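PDB 5N40: putative invasin from Yersinia pseudotuberculosis IP 31758, which probably acts as a cell-surface adhesin, presenting a C-type lectin-like adhesion domain at the end of a rod of immunoglobulin-like domains. Local coordinates for residues V186-P191 against V214-I219; N192-Q197 against A227-N232; T220-A225 against N263-A268. The protein carries 1 engineered substitution. One frame throughout, in Å; residues are numbered along the deposited sequence.

Contact 1 (V186-P191 against V214-I219)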
loop_
_atom_site.group_PDB
_atom_site.type_symbol
_atom_site.label_atom_id
_atom_site.label_comp_id
_atom_site.label_asym_id
_atom_site.label_seq_id
_atom_site.Cartn_x
_atom_site.Cartn_y
_atom_site.Cartn_z
ATOM N N VAL A 186 -0.699 -8.119 2.628
ATOM C CA VAL A 186 0.599 -7.465 2.586
ATOM C C VAL A 186 0.679 -6.442 3.712
ATOM O O VAL A 186 -0.334 -5.991 4.256
ATOM C CB VAL A 186 0.866 -6.785 1.225
ATOM C CG1 VAL A 186 0.802 -7.814 0.101
ATOM C CG2 VAL A 186 -0.125 -5.656 0.972
ATOM N N SER A 187 1.914 -6.077 4.045
ATOM C CA SER A 187 2.208 -5.113 5.096
ATOM C C SER A 187 2.560 -3.773 4.464
ATOM O O SER A 187 3.506 -3.685 3.670
ATOM C CB SER A 187 3.352 -5.617 5.972
ATOM O OG SER A 187 3.588 -4.726 7.041
ATOM N N VAL A 188 1.805 -2.735 4.820
ATOM C CA VAL A 188 1.951 -1.401 4.243
ATOM C C VAL A 188 2.541 -0.467 5.292
ATOM O O VAL A 188 2.032 -0.393 6.416
ATOM C CB VAL A 188 0.606 -0.851 3.745
ATOM C CG1 VAL A 188 0.816 0.465 3.004
ATOM C CG2 VAL A 188 -0.091 -1.869 2.857
ATOM N N THR A 189 3.576 0.282 4.905
ATOM C CA THR A 189 4.221 1.261 5.774
ATOM C C THR A 189 4.500 2.535 4.985
ATOM O O THR A 189 4.525 2.537 3.753
ATOM C CB THR A 189 5.538 0.735 6.367
ATOM O OG1 THR A 189 6.403 0.309 5.307
ATOM C CG2 THR A 189 5.291 -0.418 7.336
ATOM N N ASP A 190 4.746 3.623 5.715
ATOM C CA ASP A 190 4.996 4.936 5.112
ATOM C C ASP A 190 6.133 5.618 5.866
ATOM O O ASP A 190 5.975 6.714 6.409
ATOM C CB ASP A 190 3.722 5.780 5.124
ATOM C CG ASP A 190 3.770 6.951 4.155
ATOM O OD1 ASP A 190 4.762 7.086 3.401
ATOM O OD2 ASP A 190 2.813 7.763 4.165
ATOM N N PRO A 191 7.313 4.990 5.902
ATOM C CA PRO A 191 8.413 5.536 6.724
ATOM C C PRO A 191 8.861 6.932 6.316
ATOM O O PRO A 191 9.400 7.664 7.158
ATOM C CB PRO A 191 9.535 4.505 6.536
ATOM C CG PRO A 191 9.211 3.798 5.265
ATOM C CD PRO A 191 7.716 3.762 5.192
ATOM N N VAL A 214 -5.126 4.415 2.713
ATOM C CA VAL A 214 -4.301 4.233 3.897
ATOM C C VAL A 214 -3.747 5.590 4.307
ATOM O O VAL A 214 -3.317 6.386 3.464
ATOM C CB VAL A 214 -3.167 3.213 3.658
ATOM C CG1 VAL A 214 -3.760 1.818 3.419
ATOM C CG2 VAL A 214 -2.283 3.646 2.490
ATOM N N THR A 215 -3.776 5.861 5.607
ATOM C CA THR A 215 -3.319 7.127 6.153
ATOM C C THR A 215 -2.288 6.831 7.229
ATOM O O THR A 215 -2.523 5.984 8.093
ATOM C CB THR A 215 -4.493 7.927 6.728
ATOM O OG1 THR A 215 -5.432 8.198 5.681
ATOM C CG2 THR A 215 -4.024 9.243 7.348
ATOM N N PHE A 216 -1.148 7.511 7.160
ATOM C CA PHE A 216 -0.092 7.370 8.157
ATOM C C PHE A 216 0.170 8.737 8.764
ATOM O O PHE A 216 0.622 9.658 8.073
ATOM C CB PHE A 216 1.179 6.771 7.548
ATOM C CG PHE A 216 1.028 5.334 7.119
ATOM C CD1 PHE A 216 0.526 5.003 5.858
ATOM C CD2 PHE A 216 1.370 4.307 7.975
ATOM C CE1 PHE A 216 0.402 3.672 5.472
ATOM C CE2 PHE A 216 1.233 2.989 7.602
ATOM C CZ PHE A 216 0.752 2.667 6.339
ATOM N N ASN A 217 -0.119 8.861 10.056
ATOM C CA ASN A 217 -0.002 10.135 10.748
ATOM C C ASN A 217 1.450 10.535 10.938
ATOM O O ASN A 217 2.301 9.707 11.268
ATOM C CB ASN A 217 -0.664 10.048 12.117
ATOM C CG ASN A 217 -2.128 9.736 12.039
ATOM O OD1 ASN A 217 -2.844 10.267 11.190
ATOM N ND2 ASN A 217 -2.600 8.884 12.951
ATOM N N VAL A 218 1.717 11.824 10.756
ATOM C CA VAL A 218 3.023 12.417 11.031
ATOM C C VAL A 218 3.001 13.021 12.433
ATOM O O VAL A 218 1.989 13.587 12.866
ATOM C CB VAL A 218 3.371 13.471 9.962
ATOM C CG1 VAL A 218 2.509 14.725 10.123
ATOM C CG2 VAL A 218 4.856 13.795 10.005
ATOM N N ILE A 219 4.124 12.918 13.151
ATOM C CA ILE A 219 4.100 13.301 14.560
ATOM C C ILE A 219 3.954 14.812 14.708
ATOM O O ILE A 219 3.427 15.293 15.719
ATOM C CB ILE A 219 5.355 12.756 15.267
ATOM C CG1 ILE A 219 5.236 12.882 16.795
ATOM C CG2 ILE A 219 6.613 13.464 14.771
ATOM C CD1 ILE A 219 4.157 11.992 17.419
HETATM O O HOH W 1 2.080 9.989 5.758
#
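Asp190 and Phe216 are bridged by a single water, which donates one hydrogen to Asp190 OD2 (2.8 Å from the water oxygen) and the other to Phe216 O, also 2.8 Å away. The two segments make no direct hydrogen bond, and the rest of their meeting is built around the Phe216 ring. Asp190 CB sits over one face, 3.7 Å from the ring centroid and 29° off the normal, a CH-pi contact. Its CG is anti to the backbone N (chi1 -162°), which leads the carboxylate past the CD1 side of the ring toward the water. The carboxylate stands nearly perpendicular to the ring. The same face also receives backbone, with Asp190 N above its centre and Thr189 C toward its rim. At the edge, Val188 O approaches CZ of Phe216 to 3.3 Å, close to the ring plane. Val188 CG1 packs on that CZ as well, at 4.0 Å, with the two side chains at about a right angle, and reaches Val214 CG2 more loosely at 4.5 Å. This is facing-sheet packing in a bacterial immunoglobulin-like domain: strands 183-189 and 209-217 belong to different sheets, and their local axes pass 8.8 Å apart at 45°. Ile123 of strand 123-131 touches Val214 and Phe216, while Leu200 of strand 197-204 packs against both valines.

Contact 2 (N192-Q197 against A227-N232)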
loop_
_atom_site.group_PDB
_atom_site.type_symbol
_atom_site.label_atom_id
_atom_site.label_comp_id
_atom_site.label_asym_id
_atom_site.label_seq_id
_atom_site.Cartn_x
_atom_site.Cartn_y
_atom_site.Cartn_z
ATOM N N ASN A 192 8.656 7.332 5.062
ATOM C CA ASN A 192 9.020 8.662 4.592
ATOM C C ASN A 192 7.797 9.541 4.356
ATOM O O ASN A 192 7.873 10.520 3.607
ATOM C CB ASN A 192 9.861 8.552 3.320
ATOM C CG ASN A 192 11.141 7.767 3.544
ATOM O OD1 ASN A 192 11.992 8.170 4.333
ATOM N ND2 ASN A 192 11.276 6.638 2.859
ATOM N N GLY A 193 6.671 9.218 4.989
ATOM C CA GLY A 193 5.476 10.018 4.816
ATOM C C GLY A 193 5.550 11.343 5.551
ATOM O O GLY A 193 6.308 11.522 6.504
ATOM N N ILE A 194 4.746 12.303 5.087
ATOM C CA ILE A 194 4.652 13.596 5.751
ATOM C C ILE A 194 3.246 13.855 6.302
ATOM O O ILE A 194 2.921 14.980 6.656
ATOM C CB ILE A 194 5.120 14.737 4.824
ATOM C CG1 ILE A 194 4.205 14.907 3.602
ATOM C CG2 ILE A 194 6.564 14.474 4.388
ATOM C CD1 ILE A 194 4.563 16.115 2.741
ATOM N N GLY A 195 2.414 12.814 6.402
ATOM C CA GLY A 195 1.089 12.941 6.985
ATOM C C GLY A 195 -0.023 12.980 5.957
ATOM O O GLY A 195 -0.833 13.914 5.933
ATOM N N VAL A 196 -0.084 11.957 5.110
ATOM C CA VAL A 196 -0.983 11.971 3.967
ATOM C C VAL A 196 -1.843 10.712 3.943
ATOM O O VAL A 196 -1.502 9.670 4.510
ATOM C CB VAL A 196 -0.212 12.123 2.631
ATOM C CG1 VAL A 196 0.490 13.464 2.584
ATOM C CG2 VAL A 196 0.799 11.006 2.448
ATOM N N GLN A 197 -2.979 10.840 3.258
ATOM C CA GLN A 197 -3.859 9.731 2.931
ATOM C C GLN A 197 -3.547 9.300 1.505
ATOM O O GLN A 197 -3.674 10.101 0.573
ATOM C CB GLN A 197 -5.323 10.149 3.060
ATOM C CG GLN A 197 -6.337 9.105 2.641
ATOM C CD GLN A 197 -7.702 9.703 2.368
ATOM O OE1 GLN A 197 -8.056 9.988 1.215
ATOM N NE2 GLN A 197 -8.484 9.879 3.414
ATOM N N ALA A 227 -6.343 20.576 11.185
ATOM C CA ALA A 227 -4.948 20.488 10.781
ATOM C C ALA A 227 -4.835 20.299 9.274
ATOM O O ALA A 227 -5.737 19.763 8.623
ATOM C CB ALA A 227 -4.258 19.323 11.497
ATOM N N SER A 228 -3.705 20.746 8.724
ATOM C CA SER A 228 -3.450 20.572 7.296
ATOM C C SER A 228 -3.128 19.119 6.965
ATOM O O SER A 228 -3.666 18.557 6.004
ATOM C CB SER A 228 -2.304 21.484 6.857
ATOM O OG SER A 228 -2.677 22.851 6.931
ATOM N N MET A 229 -2.249 18.503 7.746
ATOM C CA MET A 229 -1.817 17.131 7.536
ATOM C C MET A 229 -2.504 16.196 8.522
ATOM O O MET A 229 -3.112 16.618 9.512
ATOM C CB MET A 229 -0.294 17.020 7.690
ATOM C CG MET A 229 0.503 18.169 7.084
ATOM S SD MET A 229 0.210 18.418 5.319
ATOM C CE MET A 229 0.882 16.906 4.654
ATOM N N TRP A 230 -2.369 14.898 8.250
ATOM C CA TRP A 230 -2.828 13.864 9.173
ATOM C C TRP A 230 -1.735 13.605 10.206
ATOM O O TRP A 230 -0.625 13.204 9.839
ATOM C CB TRP A 230 -3.153 12.581 8.416
ATOM C CG TRP A 230 -4.238 12.718 7.403
ATOM C CD1 TRP A 230 -4.097 12.993 6.069
ATOM C CD2 TRP A 230 -5.637 12.560 7.635
ATOM N NE1 TRP A 230 -5.329 13.021 5.462
ATOM C CE2 TRP A 230 -6.292 12.759 6.403
ATOM C CE3 TRP A 230 -6.404 12.279 8.771
ATOM C CZ2 TRP A 230 -7.676 12.686 6.277
ATOM C CZ3 TRP A 230 -7.775 12.201 8.643
ATOM C CH2 TRP A 230 -8.398 12.406 7.407
ATOM N N GLY A 231 -2.044 13.800 11.496
ATOM C CA GLY A 231 -1.016 13.790 12.521
ATOM C C GLY A 231 -1.452 13.103 13.802
ATOM O O GLY A 231 -2.632 12.808 14.006
ATOM N N ASN A 232 -0.465 12.857 14.676
ATOM C CA ASN A 232 -0.718 12.300 16.005
ATOM C C ASN A 232 0.141 12.990 17.054
ATOM O O ASN A 232 0.652 12.348 17.975
ATOM C CB ASN A 232 -0.459 10.792 16.039
ATOM C CG ASN A 232 1.004 10.451 15.842
ATOM O OD1 ASN A 232 1.678 11.043 14.998
ATOM N ND2 ASN A 232 1.510 9.497 16.625
#
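Trp230 and Gly195 share the one direct hydrogen bond of this contact: Trp230 N donates to Gly195 O over 2.9 Å, nearly straight at 168°, with the donor standing above the carbonyl plane. The same oxygen lies at the edge of the indole, in its plane, 3.4 Å from Trp230 CD1. Gly195 has a positive phi (103°), and since it carries no side chain, the carbonyl oxygen of Trp230 can settle 3.3 Å from Gly195 CA. Both segments are largely irregular, Gln197 opening strand 197-204. Segment 192-197 joins strands 183-189 and 197-204 of the immunoglobulin-like domain; 227-232 lies in the long loop between strands 209-217 and 236-239, on the side of the C-type lectin-like adhesion domain. Apolar packing centres on Met229, bent at chi2 and chi3, which brings CE to the backbone and side chains of Ile194-Val196. Met229 CE lies 4.0 Å from Ile194 CG1 and equally far from Val196 CG1, whose side chain runs alongside in the same direction, and it comes to 3.4 Å from Ile194 O. Gln197 runs beside the Trp230 indole in the same direction, its CB 3.7 Å from NE1 and its NE2 near CZ2, with amide and ring planes 26° apart. Around this pair, Thr215 touches both Gln197 and Trp230, and Arg116 and Arg153 also touch the Trp230 side chain.

Contact 3 (T220-A225 against N263-A268)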
loop_
_atom_site.group_PDB
_atom_site.type_symbol
_atom_site.label_atom_id
_atom_site.label_comp_id
_atom_site.label_asym_id
_atom_site.label_seq_id
_atom_site.Cartn_x
_atom_site.Cartn_y
_atom_site.Cartn_z
ATOM N N THR A 220 4.372 15.577 13.705
ATOM C CA THR A 220 4.478 17.025 13.807
ATOM C C THR A 220 3.190 17.755 13.456
ATOM O O THR A 220 3.200 18.988 13.365
ATOM C CB THR A 220 5.624 17.538 12.929
ATOM O OG1 THR A 220 5.574 16.947 11.623
ATOM C CG2 THR A 220 6.963 17.231 13.574
ATOM N N SER A 221 2.081 17.033 13.275
ATOM C CA SER A 221 0.781 17.641 13.075
ATOM C C SER A 221 -0.182 17.193 14.167
ATOM O O SER A 221 -0.180 16.018 14.553
ATOM C CB SER A 221 0.193 17.264 11.705
ATOM O OG SER A 221 0.822 17.982 10.664
ATOM N N PRO A 222 -1.024 18.083 14.671
ATOM C CA PRO A 222 -2.005 17.650 15.672
ATOM C C PRO A 222 -3.130 16.847 15.034
ATOM O O PRO A 222 -3.462 17.018 13.855
ATOM C CB PRO A 222 -2.512 18.964 16.261
ATOM C CG PRO A 222 -2.332 19.959 15.173
ATOM C CD PRO A 222 -1.155 19.511 14.344
ATOM N N ASP A 223 -3.718 15.955 15.838
ATOM C CA ASP A 223 -4.865 15.156 15.408
ATOM C C ASP A 223 -6.112 16.012 15.589
ATOM O O ASP A 223 -6.866 15.886 16.558
ATOM C CB ASP A 223 -4.956 13.852 16.190
ATOM C CG ASP A 223 -6.087 12.954 15.698
ATOM O OD1 ASP A 223 -6.610 13.192 14.587
ATOM O OD2 ASP A 223 -6.456 12.006 16.427
ATOM N N SER A 224 -6.300 16.921 14.640
ATOM C CA SER A 224 -7.409 17.861 14.633
ATOM C C SER A 224 -7.977 17.922 13.227
ATOM O O SER A 224 -7.226 17.935 12.253
ATOM C CB SER A 224 -6.962 19.263 15.058
ATOM O OG SER A 224 -7.906 20.236 14.648
ATOM N N ALA A 225 -9.305 17.965 13.118
ATOM C CA ALA A 225 -9.919 18.106 11.804
ATOM C C ALA A 225 -9.518 19.410 11.122
ATOM O O ALA A 225 -9.681 19.531 9.902
ATOM C CB ALA A 225 -11.442 18.015 11.923
ATOM N N ASN A 263 6.446 23.004 10.102
ATOM C CA ASN A 263 6.086 21.597 9.925
ATOM C C ASN A 263 4.723 21.469 9.254
ATOM O O ASN A 263 3.885 20.661 9.662
ATOM C CB ASN A 263 6.117 20.846 11.255
ATOM C CG ASN A 263 7.475 20.924 11.924
ATOM O OD1 ASN A 263 8.504 20.946 11.248
ATOM N ND2 ASN A 263 7.487 20.978 13.250
ATOM N N ASN A 264 4.501 22.286 8.221
ATOM C CA ASN A 264 3.317 22.214 7.365
ATOM C C ASN A 264 2.027 22.536 8.111
ATOM O O ASN A 264 0.932 22.155 7.667
ATOM C CB ASN A 264 3.215 20.842 6.693
ATOM C CG ASN A 264 4.307 20.623 5.666
ATOM O OD1 ASN A 264 4.646 21.531 4.905
ATOM N ND2 ASN A 264 4.873 19.424 5.646
ATOM N N GLU A 265 2.135 23.238 9.233
ATOM C CA GLU A 265 0.986 23.730 9.978
ATOM C C GLU A 265 1.206 25.196 10.337
ATOM O O GLU A 265 2.342 25.674 10.422
ATOM C CB GLU A 265 0.757 22.908 11.259
ATOM C CG GLU A 265 0.657 21.406 11.045
ATOM C CD GLU A 265 -0.650 20.978 10.384
ATOM O OE1 GLU A 265 -1.571 21.824 10.272
ATOM O OE2 GLU A 265 -0.742 19.794 9.972
ATOM N N THR A 266 0.098 25.905 10.562
ATOM C CA THR A 266 0.117 27.317 10.933
ATOM C C THR A 266 -0.283 27.456 12.394
ATOM O O THR A 266 -1.409 27.116 12.774
ATOM C CB THR A 266 -0.818 28.136 10.044
ATOM O OG1 THR A 266 -0.375 28.040 8.690
ATOM C CG2 THR A 266 -0.820 29.600 10.464
ATOM N N TRP A 267 0.626 27.990 13.195
ATOM C CA TRP A 267 0.477 28.019 14.640
ATOM C C TRP A 267 0.144 29.418 15.133
ATOM O O TRP A 267 0.614 30.419 14.586
ATOM C CB TRP A 267 1.758 27.532 15.308
ATOM C CG TRP A 267 2.112 26.153 14.883
ATOM C CD1 TRP A 267 2.976 25.792 13.893
ATOM C CD2 TRP A 267 1.589 24.941 15.423
ATOM N NE1 TRP A 267 3.039 24.426 13.799
ATOM C CE2 TRP A 267 2.191 23.881 14.728
ATOM C CE3 TRP A 267 0.670 24.652 16.440
ATOM C CZ2 TRP A 267 1.898 22.544 15.011
ATOM C CZ3 TRP A 267 0.389 23.341 16.725
ATOM C CH2 TRP A 267 0.998 22.298 16.011
ATOM N N ALA A 268 -0.673 29.469 16.179
ATOM C CA ALA A 268 -0.930 30.715 16.882
ATOM C C ALA A 268 0.273 31.083 17.743
ATOM O O ALA A 268 0.925 30.213 18.326
ATOM C CB ALA A 268 -2.176 30.589 17.753
HETATM O O HOH W 2 5.070 20.645 14.712
HETATM O O HOH W 3 3.557 18.071 10.039
#
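Glu265 reaches across to Ser221 by a bent chain that can be followed from its root. CB, pointing toward the 220-225 loop, stands back from it. With CG anti to the carbonyl carbon (chi1 -53°), that atom comes 3.4 Å from Ser221 OG and lies 4.2 Å from Pro222 CD. The bend at chi2 (-73°) then turns CD and the carboxylate, which is held at both oxygens. OE2 accepts a hydrogen bond from Ser221 OG, whose 2.5 Å length is unusually short and doubtful, and a second from Met229 N; OE1 takes the amide of Ser228. The two backbone amides would probably favour the charged form of this buried carboxylate. Glu265 opens strand 265-269, which with strand 258-262 forms a beta-hairpin of the C-type lectin-like adhesion domain; Asn263 and Asn264, both with positive phi, make the two-residue turn. At that turn Asn263 CB packs on Thr220 CB, 3.7 Å away, the side chains crossing at about a right angle. Two waters tie the same corner: one joins Thr220 O to Asn263 ND2, while the other bonds to Thr220 OG1 and donates to Ser221 OG and Asn263 O. Further along the strand, Pro222 CD meets Trp267 CH2 at 3.9 Å, and Thr220 O lies at the indole edge, 4.1 Å from CZ2. Trp267 NE1 hydrogen-bonds to Glu262 O.

Contact 1 belongs to the interior of the immunoglobulin-like domain, contact 3 is a buried joint between the 220-225 run and the hairpin 258-269 of the adhesion domain, and the partly buried contact 2 spans the two domains. Segments 214-219 and 220-225 are continuous in the chain, so one run leaves contact 1 and enters contact 3, while contact 2 lies beside both. Backbone bonds pair Val218 with Trp230 and Asn232 across contacts 1 and 2; the Glu265 carboxylate ties contact 3 to the 227-232 loop. The chemistry shifts accordingly: aromatic and aliphatic packing between sheets in contact 1, one backbone bond with methionine and indole packing in contact 2, and a carboxylate-centred, water-rich network in contact 3.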